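Local coordinates for protein NLP/P60 (Enterococcus faecium, PDB 6B8C) that hydrolyses bacterial cell-wall peptidoglycan as the NlpC/p60 endopeptidase domain of secreted antigen A, generating muropeptides, at residues A29-E34 with Q65-D70; T41-G46 with P120-S125; G82-V87 with P136-S141; G93-W98 with Y105-A110; G114-A119 with G129-F134. All coordinates share one frame; numbering follows the deposited sequence.

Contact 1: A29-E34 with Q65-D70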
# COMPACT_ATOMS: atom_id res chain seq x y z
N ALA A 29 -1.92 13.33 -2.22
CA ALA A 29 -2.86 13.33 -3.34
C ALA A 29 -2.22 12.74 -4.59
O ALA A 29 -2.87 12.03 -5.36
CB ALA A 29 -3.35 14.75 -3.60
N ALA A 30 -0.92 13.00 -4.80
CA ALA A 30 -0.24 12.46 -5.97
C ALA A 30 -0.06 10.95 -5.86
O ALA A 30 -0.22 10.23 -6.85
CB ALA A 30 1.11 13.16 -6.16
N ILE A 31 0.26 10.46 -4.66
CA ILE A 31 0.34 9.02 -4.44
C ILE A 31 -1.00 8.36 -4.75
O ILE A 31 -1.06 7.32 -5.40
CB ILE A 31 0.81 8.72 -3.01
CG1 ILE A 31 2.21 9.29 -2.76
CG2 ILE A 31 0.77 7.22 -2.73
CD1 ILE A 31 3.32 8.48 -3.38
N VAL A 32 -2.09 8.97 -4.27
CA VAL A 32 -3.42 8.41 -4.52
C VAL A 32 -3.74 8.42 -6.01
O VAL A 32 -4.28 7.44 -6.55
CB VAL A 32 -4.47 9.20 -3.71
CG1 VAL A 32 -5.87 8.76 -4.08
CG2 VAL A 32 -4.22 9.02 -2.22
N ALA A 33 -3.43 9.52 -6.69
CA ALA A 33 -3.72 9.61 -8.11
C ALA A 33 -2.94 8.59 -8.91
O ALA A 33 -3.45 8.02 -9.88
CB ALA A 33 -3.43 11.03 -8.61
N GLU A 34 -1.68 8.33 -8.52
CA GLU A 34 -0.90 7.31 -9.20
C GLU A 34 -1.43 5.91 -8.91
O GLU A 34 -1.48 5.05 -9.80
CB GLU A 34 0.57 7.41 -8.80
CG GLU A 34 1.50 6.39 -9.45
CD GLU A 34 1.78 6.69 -10.92
OE1 GLU A 34 2.16 5.75 -11.66
OE2 GLU A 34 1.61 7.85 -11.34
N GLN A 65 7.08 5.53 -8.87
CA GLN A 65 6.62 6.45 -9.91
C GLN A 65 6.53 7.87 -9.40
O GLN A 65 6.87 8.82 -10.12
CB GLN A 65 5.26 5.99 -10.45
CG GLN A 65 5.31 4.67 -11.18
CD GLN A 65 6.38 4.64 -12.25
OE1 GLN A 65 7.42 4.00 -12.08
NE2 GLN A 65 6.14 5.33 -13.35
N VAL A 66 6.07 8.06 -8.16
CA VAL A 66 5.82 9.42 -7.69
C VAL A 66 7.10 10.06 -7.14
O VAL A 66 7.38 11.23 -7.40
CB VAL A 66 4.68 9.44 -6.66
CG1 VAL A 66 4.53 10.83 -6.06
CG2 VAL A 66 3.39 9.01 -7.31
N THR A 67 7.89 9.31 -6.37
CA THR A 67 9.01 9.87 -5.64
C THR A 67 10.38 9.44 -6.16
O THR A 67 11.37 10.09 -5.84
CB THR A 67 8.93 9.48 -4.15
OG1 THR A 67 9.27 8.10 -4.01
CG2 THR A 67 7.52 9.71 -3.62
N GLY A 68 10.45 8.37 -6.95
CA GLY A 68 11.71 7.89 -7.47
C GLY A 68 12.53 7.06 -6.51
O GLY A 68 13.53 6.46 -6.93
N ARG A 69 12.16 7.00 -5.23
CA ARG A 69 12.89 6.20 -4.26
C ARG A 69 12.26 4.82 -4.13
O ARG A 69 11.07 4.61 -4.42
CB ARG A 69 12.93 6.90 -2.90
CG ARG A 69 11.59 6.95 -2.21
CD ARG A 69 11.42 8.28 -1.48
NE ARG A 69 11.20 8.09 -0.05
CZ ARG A 69 10.03 7.77 0.49
NH1 ARG A 69 8.97 7.60 -0.28
NH2 ARG A 69 9.93 7.62 1.81
N ASP A 70 13.07 3.87 -3.69
CA ASP A 70 12.71 2.45 -3.66
C ASP A 70 12.51 2.03 -2.21
O ASP A 70 13.46 1.67 -1.52
CB ASP A 70 13.79 1.62 -4.34
CG ASP A 70 13.29 0.25 -4.78
OD1 ASP A 70 12.51 -0.37 -4.04
OD2 ASP A 70 13.68 -0.21 -5.87

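Contact 2: T41-G46 with P120-S125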
# COMPACT_ATOMS: atom_id res chain seq x y z
N THR A 41 -5.65 -4.16 -12.12
CA THR A 41 -4.46 -4.93 -12.43
C THR A 41 -4.54 -6.26 -11.70
O THR A 41 -4.76 -6.28 -10.48
CB THR A 41 -3.20 -4.16 -12.01
OG1 THR A 41 -3.18 -2.90 -12.69
CG2 THR A 41 -1.95 -4.94 -12.36
N PRO A 42 -4.40 -7.39 -12.39
CA PRO A 42 -4.54 -8.69 -11.71
C PRO A 42 -3.41 -8.95 -10.72
O PRO A 42 -2.31 -8.39 -10.80
CB PRO A 42 -4.51 -9.70 -12.86
CG PRO A 42 -3.87 -8.98 -14.00
CD PRO A 42 -4.23 -7.54 -13.84
N TYR A 43 -3.71 -9.82 -9.76
CA TYR A 43 -2.74 -10.21 -8.75
C TYR A 43 -1.76 -11.22 -9.34
O TYR A 43 -2.17 -12.18 -10.01
CB TYR A 43 -3.43 -10.81 -7.54
CG TYR A 43 -2.57 -10.88 -6.30
CD1 TYR A 43 -1.66 -11.91 -6.11
CD2 TYR A 43 -2.67 -9.91 -5.31
CE1 TYR A 43 -0.87 -11.97 -4.97
CE2 TYR A 43 -1.90 -9.96 -4.18
CZ TYR A 43 -0.99 -10.99 -4.01
OH TYR A 43 -0.22 -11.03 -2.87
N VAL A 44 -0.47 -11.00 -9.10
CA VAL A 44 0.57 -11.95 -9.45
C VAL A 44 1.54 -12.02 -8.29
O VAL A 44 2.08 -10.99 -7.87
CB VAL A 44 1.30 -11.56 -10.75
CG1 VAL A 44 2.46 -12.50 -11.00
CG2 VAL A 44 0.35 -11.56 -11.95
N TRP A 45 1.76 -13.22 -7.77
CA TRP A 45 2.69 -13.38 -6.66
C TRP A 45 4.07 -12.87 -7.05
O TRP A 45 4.63 -13.30 -8.06
CB TRP A 45 2.77 -14.84 -6.23
CG TRP A 45 3.54 -15.01 -4.97
CD1 TRP A 45 4.84 -15.43 -4.85
CD2 TRP A 45 3.09 -14.73 -3.64
NE1 TRP A 45 5.21 -15.44 -3.52
CE2 TRP A 45 4.15 -15.01 -2.76
CE3 TRP A 45 1.88 -14.27 -3.11
CZ2 TRP A 45 4.04 -14.85 -1.39
CZ3 TRP A 45 1.77 -14.11 -1.74
CH2 TRP A 45 2.85 -14.40 -0.90
N GLY A 46 4.60 -11.95 -6.25
CA GLY A 46 5.87 -11.33 -6.55
C GLY A 46 5.86 -10.32 -7.68
O GLY A 46 6.93 -9.80 -8.03
N PRO A 120 -5.24 -7.09 -3.34
CA PRO A 120 -5.76 -7.79 -2.15
C PRO A 120 -5.17 -9.17 -1.92
O PRO A 120 -4.62 -9.43 -0.85
CB PRO A 120 -7.27 -7.86 -2.41
CG PRO A 120 -7.53 -6.86 -3.50
CD PRO A 120 -6.29 -6.87 -4.34
N GLN A 121 -5.27 -10.07 -2.90
CA GLN A 121 -4.89 -11.46 -2.71
C GLN A 121 -4.90 -12.16 -4.07
O GLN A 121 -5.50 -11.65 -5.02
CB GLN A 121 -5.86 -12.16 -1.74
CG GLN A 121 -7.17 -12.51 -2.41
CD GLN A 121 -8.24 -12.87 -1.42
OE1 GLN A 121 -8.34 -12.27 -0.35
NE2 GLN A 121 -9.07 -13.84 -1.78
N PRO A 122 -4.25 -13.33 -4.17
CA PRO A 122 -4.25 -14.08 -5.45
C PRO A 122 -5.59 -14.13 -6.16
O PRO A 122 -5.62 -14.15 -7.40
CB PRO A 122 -3.78 -15.47 -5.00
CG PRO A 122 -2.81 -15.17 -3.90
CD PRO A 122 -3.35 -13.95 -3.18
N GLY A 123 -6.71 -14.12 -5.44
CA GLY A 123 -7.99 -14.11 -6.12
C GLY A 123 -8.25 -12.86 -6.94
O GLY A 123 -8.81 -12.93 -8.03
N GLU A 124 -7.87 -11.70 -6.42
CA GLU A 124 -8.48 -10.45 -6.86
C GLU A 124 -7.47 -9.51 -7.52
O GLU A 124 -6.26 -9.71 -7.46
CB GLU A 124 -9.16 -9.75 -5.67
CG GLU A 124 -10.26 -10.61 -5.06
CD GLU A 124 -11.21 -11.17 -6.11
OE1 GLU A 124 -11.58 -10.42 -7.05
OE2 GLU A 124 -11.58 -12.36 -6.01
N SER A 125 -8.01 -8.48 -8.17
CA SER A 125 -7.22 -7.44 -8.80
C SER A 125 -7.19 -6.20 -7.92
O SER A 125 -7.94 -6.07 -6.96
CB SER A 125 -7.78 -7.12 -10.19
OG SER A 125 -9.10 -6.64 -10.10
O HOH W 1 -6.31 -11.33 -10.19

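Contact 3: G82-V87 with P136-S141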
# COMPACT_ATOMS: atom_id res chain seq x y z
N GLY A 82 8.99 5.29 6.62
CA GLY A 82 8.49 6.49 7.25
C GLY A 82 8.46 6.33 8.75
O GLY A 82 9.22 5.53 9.31
N THR A 83 7.58 7.07 9.41
CA THR A 83 7.45 7.01 10.86
C THR A 83 6.16 6.27 11.23
O THR A 83 5.09 6.58 10.70
CB THR A 83 7.45 8.41 11.48
OG1 THR A 83 7.03 8.34 12.85
CG2 THR A 83 6.54 9.35 10.71
N LYS A 84 6.28 5.28 12.11
CA LYS A 84 5.12 4.51 12.53
C LYS A 84 4.09 5.40 13.22
O LYS A 84 4.43 6.38 13.89
CB LYS A 84 5.54 3.37 13.47
CG LYS A 84 6.07 2.15 12.74
CD LYS A 84 6.61 1.11 13.70
CE LYS A 84 6.99 -0.16 12.96
NZ LYS A 84 7.86 0.12 11.79
N ILE A 85 2.82 5.05 13.04
CA ILE A 85 1.72 5.91 13.45
C ILE A 85 0.47 5.05 13.58
O ILE A 85 0.41 3.93 13.06
CB ILE A 85 1.54 7.07 12.45
CG1 ILE A 85 0.98 8.32 13.14
CG2 ILE A 85 0.66 6.66 11.27
CD1 ILE A 85 1.01 9.56 12.27
N SER A 86 -0.53 5.56 14.29
CA SER A 86 -1.79 4.84 14.42
C SER A 86 -2.58 4.94 13.12
O SER A 86 -2.40 5.85 12.31
CB SER A 86 -2.62 5.39 15.58
OG SER A 86 -3.41 6.49 15.17
N VAL A 87 -3.47 3.96 12.92
CA VAL A 87 -4.31 3.97 11.72
C VAL A 87 -5.23 5.18 11.73
O VAL A 87 -5.62 5.69 10.67
CB VAL A 87 -5.09 2.65 11.62
CG1 VAL A 87 -5.88 2.58 10.32
CG2 VAL A 87 -4.13 1.46 11.72
N PRO A 136 -6.32 -2.72 9.15
CA PRO A 136 -4.87 -2.85 9.28
C PRO A 136 -4.44 -2.69 10.72
O PRO A 136 -5.16 -2.16 11.57
CB PRO A 136 -4.33 -1.71 8.40
CG PRO A 136 -5.41 -0.68 8.44
CD PRO A 136 -6.71 -1.42 8.56
N ASP A 137 -3.22 -3.16 11.00
CA ASP A 137 -2.71 -3.14 12.37
C ASP A 137 -2.02 -1.83 12.72
O ASP A 137 -2.23 -1.31 13.83
CB ASP A 137 -1.77 -4.33 12.59
CG ASP A 137 -2.50 -5.66 12.59
OD1 ASP A 137 -3.40 -5.85 13.43
OD2 ASP A 137 -2.18 -6.51 11.73
N PHE A 138 -1.21 -1.26 11.83
CA PHE A 138 -0.66 0.07 12.11
C PHE A 138 -0.47 0.81 10.78
O PHE A 138 -0.84 0.31 9.72
CB PHE A 138 0.63 -0.00 12.93
CG PHE A 138 1.75 -0.77 12.27
CD1 PHE A 138 1.92 -2.12 12.53
CD2 PHE A 138 2.64 -0.13 11.42
CE1 PHE A 138 2.95 -2.83 11.93
CE2 PHE A 138 3.67 -0.83 10.82
CZ PHE A 138 3.83 -2.18 11.08
N ALA A 139 0.10 2.01 10.84
CA ALA A 139 0.32 2.81 9.65
C ALA A 139 1.71 3.43 9.71
O ALA A 139 2.40 3.38 10.74
CB ALA A 139 -0.75 3.89 9.50
N VAL A 140 2.11 4.02 8.60
CA VAL A 140 3.44 4.61 8.43
C VAL A 140 3.28 5.89 7.62
O VAL A 140 2.76 5.86 6.50
CB VAL A 140 4.41 3.65 7.73
CG1 VAL A 140 5.66 4.38 7.29
CG2 VAL A 140 4.79 2.50 8.66
N SER A 141 3.70 7.01 8.21
CA SER A 141 3.71 8.29 7.52
C SER A 141 4.96 8.39 6.65
O SER A 141 6.04 7.92 7.02
CB SER A 141 3.68 9.44 8.52
OG SER A 141 2.53 9.39 9.35

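Contact 4: G93-W98 with Y105-A110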
# COMPACT_ATOMS: atom_id res chain seq x y z
N GLY A 93 -2.18 8.74 1.32
CA GLY A 93 -0.84 8.46 0.86
C GLY A 93 -0.01 7.62 1.82
O GLY A 93 0.93 6.95 1.38
N ASP A 94 -0.34 7.63 3.11
CA ASP A 94 0.42 6.85 4.07
C ASP A 94 0.27 5.35 3.79
O ASP A 94 -0.63 4.92 3.07
CB ASP A 94 -0.03 7.15 5.50
CG ASP A 94 0.32 8.56 5.94
OD1 ASP A 94 -0.45 9.15 6.72
OD2 ASP A 94 1.37 9.07 5.49
N LEU A 95 1.17 4.56 4.36
CA LEU A 95 1.13 3.12 4.20
C LEU A 95 0.42 2.49 5.39
O LEU A 95 0.52 2.98 6.51
CB LEU A 95 2.54 2.55 4.05
CG LEU A 95 3.27 2.85 2.73
CD1 LEU A 95 4.72 2.42 2.79
CD2 LEU A 95 2.56 2.17 1.57
N LEU A 96 -0.33 1.42 5.13
CA LEU A 96 -1.06 0.69 6.17
C LEU A 96 -0.57 -0.75 6.18
O LEU A 96 -0.46 -1.37 5.12
CB LEU A 96 -2.57 0.74 5.92
CG LEU A 96 -3.19 2.12 5.71
CD1 LEU A 96 -4.63 1.98 5.27
CD2 LEU A 96 -3.09 2.95 6.98
N PHE A 97 -0.32 -1.28 7.38
CA PHE A 97 0.34 -2.57 7.53
C PHE A 97 -0.49 -3.50 8.40
O PHE A 97 -0.96 -3.10 9.48
CB PHE A 97 1.74 -2.40 8.13
CG PHE A 97 2.72 -1.78 7.19
CD1 PHE A 97 2.88 -0.40 7.14
CD2 PHE A 97 3.48 -2.56 6.34
CE1 PHE A 97 3.78 0.18 6.27
CE2 PHE A 97 4.39 -1.99 5.46
CZ PHE A 97 4.53 -0.62 5.43
N TRP A 98 -0.68 -4.73 7.92
CA TRP A 98 -1.27 -5.81 8.68
C TRP A 98 -0.17 -6.67 9.28
O TRP A 98 0.82 -6.98 8.62
CB TRP A 98 -2.15 -6.69 7.79
CG TRP A 98 -3.49 -6.13 7.44
CD1 TRP A 98 -4.70 -6.59 7.85
CD2 TRP A 98 -3.75 -5.02 6.57
NE1 TRP A 98 -5.71 -5.84 7.30
CE2 TRP A 98 -5.15 -4.87 6.51
CE3 TRP A 98 -2.95 -4.15 5.83
CZ2 TRP A 98 -5.76 -3.87 5.75
CZ3 TRP A 98 -3.55 -3.16 5.08
CH2 TRP A 98 -4.95 -3.03 5.04
N TYR A 105 2.36 -8.90 7.01
CA TYR A 105 2.03 -9.79 5.91
C TYR A 105 1.22 -9.10 4.82
O TYR A 105 0.91 -9.73 3.80
CB TYR A 105 1.27 -11.02 6.43
CG TYR A 105 -0.00 -10.71 7.19
CD1 TYR A 105 -1.21 -10.54 6.53
CD2 TYR A 105 0.01 -10.59 8.58
CE1 TYR A 105 -2.38 -10.25 7.22
CE2 TYR A 105 -1.16 -10.30 9.28
CZ TYR A 105 -2.34 -10.14 8.60
OH TYR A 105 -3.50 -9.85 9.28
N HIS A 106 0.86 -7.83 5.00
CA HIS A 106 0.05 -7.13 4.02
C HIS A 106 0.25 -5.64 4.18
O HIS A 106 0.49 -5.15 5.29
CB HIS A 106 -1.44 -7.48 4.17
CG HIS A 106 -2.27 -7.09 2.98
ND1 HIS A 106 -2.29 -7.84 1.82
CD2 HIS A 106 -3.09 -6.04 2.77
CE1 HIS A 106 -3.10 -7.26 0.95
NE2 HIS A 106 -3.60 -6.17 1.50
N VAL A 107 0.13 -4.92 3.07
CA VAL A 107 0.31 -3.47 3.03
C VAL A 107 -0.68 -2.89 2.03
O VAL A 107 -1.08 -3.54 1.07
CB VAL A 107 1.76 -3.09 2.67
CG1 VAL A 107 2.05 -3.43 1.22
CG2 VAL A 107 2.02 -1.62 2.95
N ALA A 108 -1.09 -1.65 2.29
CA ALA A 108 -1.95 -0.92 1.37
C ALA A 108 -1.61 0.57 1.46
O ALA A 108 -0.87 1.00 2.34
CB ALA A 108 -3.44 -1.15 1.68
N ILE A 109 -2.15 1.34 0.52
CA ILE A 109 -1.98 2.79 0.51
C ILE A 109 -3.23 3.44 1.09
O ILE A 109 -4.35 3.19 0.62
CB ILE A 109 -1.70 3.32 -0.90
CG1 ILE A 109 -0.30 2.90 -1.36
CG2 ILE A 109 -1.82 4.84 -0.94
CD1 ILE A 109 -0.03 3.15 -2.82
N ALA A 110 -3.05 4.26 2.12
CA ALA A 110 -4.17 4.91 2.77
C ALA A 110 -4.80 5.94 1.85
O ALA A 110 -4.11 6.71 1.17
CB ALA A 110 -3.72 5.58 4.07

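Contact 5: G114-A119 with G129-F134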
# COMPACT_ATOMS: atom_id res chain seq x y z
N GLY A 114 -10.69 5.87 6.56
CA GLY A 114 -10.88 4.44 6.69
C GLY A 114 -10.84 3.66 5.39
O GLY A 114 -11.29 2.51 5.36
N GLN A 115 -10.33 4.26 4.32
CA GLN A 115 -10.29 3.63 3.01
C GLN A 115 -8.84 3.44 2.57
O GLN A 115 -7.95 4.21 2.95
CB GLN A 115 -11.03 4.48 1.98
CG GLN A 115 -12.48 4.73 2.33
CD GLN A 115 -13.04 5.95 1.65
OE1 GLN A 115 -13.59 6.84 2.30
NE2 GLN A 115 -12.91 6.01 0.33
N TYR A 116 -8.62 2.41 1.77
CA TYR A 116 -7.30 2.15 1.22
C TYR A 116 -7.45 1.53 -0.15
O TYR A 116 -8.56 1.20 -0.59
CB TYR A 116 -6.46 1.27 2.15
CG TYR A 116 -7.18 0.06 2.69
CD1 TYR A 116 -7.31 -1.10 1.92
CD2 TYR A 116 -7.72 0.06 3.97
CE1 TYR A 116 -7.97 -2.21 2.42
CE2 TYR A 116 -8.37 -1.04 4.47
CZ TYR A 116 -8.50 -2.17 3.69
OH TYR A 116 -9.15 -3.27 4.20
N ILE A 117 -6.32 1.36 -0.83
CA ILE A 117 -6.28 0.73 -2.13
C ILE A 117 -5.14 -0.28 -2.11
O ILE A 117 -4.08 -0.01 -1.53
CB ILE A 117 -6.11 1.77 -3.26
CG1 ILE A 117 -5.96 1.08 -4.62
CG2 ILE A 117 -4.95 2.71 -2.97
CD1 ILE A 117 -5.97 2.04 -5.78
N HIS A 118 -5.36 -1.45 -2.71
CA HIS A 118 -4.37 -2.51 -2.56
C HIS A 118 -4.57 -3.58 -3.62
O HIS A 118 -5.63 -3.68 -4.25
CB HIS A 118 -4.42 -3.14 -1.16
CG HIS A 118 -5.74 -3.78 -0.83
ND1 HIS A 118 -5.87 -4.72 0.18
CD2 HIS A 118 -6.97 -3.63 -1.36
CE1 HIS A 118 -7.13 -5.11 0.25
NE2 HIS A 118 -7.82 -4.46 -0.67
N ALA A 119 -3.52 -4.38 -3.80
CA ALA A 119 -3.58 -5.68 -4.45
C ALA A 119 -3.98 -6.68 -3.38
O ALA A 119 -3.14 -7.08 -2.56
CB ALA A 119 -2.24 -6.04 -5.10
N GLY A 129 -10.70 -0.70 -0.71
CA GLY A 129 -11.14 -1.45 0.45
C GLY A 129 -11.37 -0.51 1.61
O GLY A 129 -10.90 0.63 1.62
N SER A 130 -12.09 -1.02 2.61
CA SER A 130 -12.43 -0.26 3.79
C SER A 130 -11.87 -0.96 5.03
O SER A 130 -11.72 -2.18 5.05
CB SER A 130 -13.95 -0.10 3.92
OG SER A 130 -14.30 0.56 5.13
N VAL A 131 -11.55 -0.17 6.05
CA VAL A 131 -11.12 -0.76 7.32
C VAL A 131 -12.30 -1.42 8.03
O VAL A 131 -12.09 -2.21 8.95
CB VAL A 131 -10.46 0.28 8.23
CG1 VAL A 131 -9.29 0.94 7.51
CG2 VAL A 131 -11.47 1.32 8.70
N GLN A 132 -13.53 -1.10 7.62
CA GLN A 132 -14.69 -1.82 8.13
C GLN A 132 -14.78 -3.22 7.55
O GLN A 132 -15.56 -4.04 8.05
CB GLN A 132 -15.97 -1.04 7.82
CG GLN A 132 -16.06 0.29 8.56
CD GLN A 132 -16.14 0.11 10.06
OE1 GLN A 132 -15.48 0.83 10.81
NE2 GLN A 132 -16.95 -0.84 10.51
N TRP A 133 -14.01 -3.52 6.50
CA TRP A 133 -13.92 -4.87 5.97
C TRP A 133 -12.77 -5.63 6.61
O TRP A 133 -12.98 -6.66 7.27
CB TRP A 133 -13.74 -4.83 4.44
CG TRP A 133 -14.82 -4.11 3.68
CD1 TRP A 133 -16.03 -3.68 4.15
CD2 TRP A 133 -14.78 -3.75 2.29
NE1 TRP A 133 -16.74 -3.07 3.15
CE2 TRP A 133 -16.00 -3.09 2.00
CE3 TRP A 133 -13.84 -3.91 1.28
CZ2 TRP A 133 -16.29 -2.60 0.73
CZ3 TRP A 133 -14.13 -3.42 0.01
CH2 TRP A 133 -15.35 -2.78 -0.25
N PHE A 134 -11.54 -5.14 6.44
CA PHE A 134 -10.34 -5.75 7.01
C PHE A 134 -9.47 -4.62 7.55
O PHE A 134 -8.99 -3.79 6.78
CB PHE A 134 -9.59 -6.59 5.98
CG PHE A 134 -10.35 -7.80 5.51
CD1 PHE A 134 -10.42 -8.93 6.31
CD2 PHE A 134 -11.02 -7.80 4.30
CE1 PHE A 134 -11.13 -10.05 5.90
CE2 PHE A 134 -11.73 -8.91 3.88
CZ PHE A 134 -11.79 -10.04 4.69

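Contact 1: A29-E34 with Q65-D70
Val66 pushes its side chain between three residues of the facing helix, Ala30, Ile31 and Glu34. Its two methyls divide the work. CG1, anti to the backbone N (chi1 174°), lies 4.1 Å from Ala30 CB and also meets the end of Ile31, while CG2 passes alongside the stem of Glu34, 3.6 Å from Glu34 CB. Ile31 does not aim at Val66 from its root; its longer branch carries CD1 across, to 3.7 Å from Val66 CB, and the same methyl lies 4.4 Å from Thr67 CG2. Ala30 offers only a methyl to Val66, while beta-branched Val66 and Ile31 supply apolar methyls where the two backbones approach most closely.

Glu34 is bent at its second torsion (chi2 74°), which brings its carboxylate over the aliphatic root of Gln65: Glu34 OE1 is 3.3 Å from Gln65 CB. This is contact with carbon rather than a polar pairing, and the Gln65 amide leads away from it. The carboxylate is satisfied by the hydroxyl of Tyr38 at OE1 and by a salt bridge from OE2 to Lys37. Just beyond, Gly68 ends the helix with a positive phi, which glycine adopts easily.

Helices 28-36 and 55-67 thus meet near the end of the latter, where Ile31 also packs on Val62 and Tyr63. Ile31 touches Ile109 as well, and Val32, on another side of helix 28-36, packs on Leu111, both of strand 106-112.

Contact 2: T41-G46 with P120-S125
Tyr43 lays one face of its ring against the Gln121-Pro122 peptide, and this is the tight half of the contact. Pro122 N sits 3.5 Å above the ring plane over its centre, with Gln121 C at nearly the same height but displaced toward the rim. Pro122 CD adds a CH-pi contact, 3.9 Å from the centroid of the Tyr43 ring. The tyrosine reaches this place with CG anti to its backbone N (chi1 -163°), and its root is close as well: Tyr43 CB lies 3.0 Å from Glu124 O. The peptide is flat in itself, and it opens a type I beta turn from Gln121 to Glu124, closed by the bond from Glu124 N to Gln121 O at 2.8 Å. Proline suits the second position of such a turn because its ring already restricts phi. A second close point is Ser125 CB, 3.1 Å from Thr41 O.

The loose side holds a water, which accepts from Tyr43 N at 3.0 Å and donates weakly to Glu124 O, bridging the two backbones. Here too the side chains of Gln121 and Glu124 start away from the partner segment, as polar groups on an exposed turn can.

The segment 41-46 follows helix 28-36, and Thr41 OG1 bonds to Tyr38 O just beyond the end of that helix. It also pairs by backbone with Phe53 of strand 52-53; the turn lies in the loop between strands 115-118 and 127-130.

Contact 3: G82-V87 with P136-S141
Thr83 and Ile85 bond by their backbones to Ser141 and Ala139, forming two antiparallel hydrogen-bonded pairs. Ser141 N gives to Thr83 O at 2.9 Å, and Ala139 N to Ile85 O at 3.0 Å. The return bond from Ile85 N to Ala139 O is less straight, its donor standing above the carbonyl plane. On the face shared by these residues, Ile85 CG2 rests 3.6 Å from Ala139 CB. The longer branch of Ile85 leaves with CG1 anti to the backbone N (chi1 -150°) and continues extended, which carries CD1 to 3.3 Å from Ser141 OG. Small Ala139 and Ser141 accommodate the broad isoleucine. On the other face, Lys84 CE crosses near Phe138 CE2 at 4.0 Å, the lysine's aliphatic chain doing the touching. Val140 CG1 comes within 3.5 Å of Gly82 N.

Strand 83-85 is an outermost strand of the six-stranded antiparallel sheet of this NlpC/P60 fold, and strand 138-141 is its single neighbour there. Past the paired residues, Val87 CG1 meets Pro136 CG at 3.8 Å, two compact apolar groups.

Further out, on the opposite edge of strand 138-141, a classic beta bulge sets Asp137 and Phe138 together across from Phe97, both bonding to it by backbone, and Val140 bonds likewise to Leu95. The Phe138 ring meets that of Phe97, and Pro136 packs on Leu96 and Trp98.

Contact 4: G93-W98 with Y105-A110
Leu96 and Trp98 form the antiparallel hydrogen-bonded pairs of this hairpin with Ala108 and His106. Leu96 N and Ala108 N each bond to the other residue's carbonyl O at 2.9 Å, and Trp98 N gives to His106 O. Tyr105 N closes one end on Trp98 O; at the other, Ala110 N gives to Asp94 O at 2.7 Å and Gly93 N to Ala110 O in a nearly straight bond. Gly93 can hold the positive phi (107°) required there.

The apolar contacts fall on both faces. On one, Val107 CG2 sits over a face of the Phe97 ring, 3.7 Å from its centroid, in a CH-pi contact; Leu95 CD2 touches the same methyl and Ile109 CG1. On the other, Leu96 CG lies 3.9 Å from Ala110 CB; Ala108 and Ala110, each with only a methyl, lie against the large Trp98 and Leu96.

Strands 95-98 and 106-112 lie in the middle of the six-stranded antiparallel sheet of the papain-like NlpC/P60 fold. The face carrying Leu95, Phe97, Val107 and Ile109 packs on helix 55-67, with Val107 on Thr59 and Ile109 on Val62.

Aromatic contacts gather at the Trp98 end. His106, its ring swung anti to the backbone N (chi1 -164°), points an edge at the face of the Trp98 six-membered ring, centroids 5.0 Å apart and planes at 86°. Trp98 CB in turn covers a face of Tyr105, 3.9 Å from the ring centroid. His106 also touches Cys55 and bonds through NE2 to His118 ND1, consistent with the Cys-His-His catalytic triad of this family.

Contact 5: G114-A119 with G129-F134
Tyr116 and Gly129 are the hydrogen-bonded pair of a beta hairpin formed by strands 115-118 and 127-130, the latter an outermost strand of the six-stranded antiparallel sheet. Among the backbone bonds, Tyr116 N gives to Gly129 O and Gly129 N returns to Tyr116 O, both at 2.9 Å. One step on, Val131 N reaches Gly114 O at 2.8 Å, where the strand gives way to a bend. Gly114, with its positive phi, suits the end of the tight connection that precedes strand 115-118.

Packing is dominated by the Tyr116 ring. With CG held between the backbone N and the carbonyl carbon (chi1 46°), the ring folds back across the partner strand, and Gly129 O lies over its centre, 3.8 Å above the plane. Glycine is apt beneath it: Gly129 CA is only 3.8 Å from Tyr116 CE1. Val131 CG1 comes to the ring edge, 3.7 Å from Tyr116 CE2, and across the sheet Tyr116 also packs on Ala108 of strand 106-112 and meets Trp98 of strand 95-98 edge-to-face.

Polar atoms of Ser130 hold the bend. Its OG accepts from Gln132 N at 3.1 Å, an ST turn, and its backbone O accepts from Trp133 N and Phe134 N. The bend presents the carbonyl of Phe134 to the tyrosine, whose hydroxyl gives its proton in plane to a lone pair, Tyr116 OH to Phe134 O 2.6 Å.

Contacts 3, 4 and 5 share one six-stranded sheet. Contact 4 lies nearest its middle, its centre about 8 Å from that of contact 3 and about 9 Å from that of contact 5; Val140 N to Leu95 O (2.8 Å) and Ile109 O to Ile117 N (3.1 Å) are the probable backbone bonds across these joins. Contact 1 belongs to the helical layer and meets contact 4 where Ile31 CG2 lies 3.9 Å from Ile109 CG2. The probable catalytic histidines meet where contacts 4 and 5 join, His106 NE2 3.0 Å from His118 ND1, with Cys55 of helix 55-67 beside His106. Contact 2 borders them: Pro120 O is 3.2 Å from His106 CE1. Contacts 2 and 3 lie on opposite sides of the chain's centre, their centres about 23 Å apart.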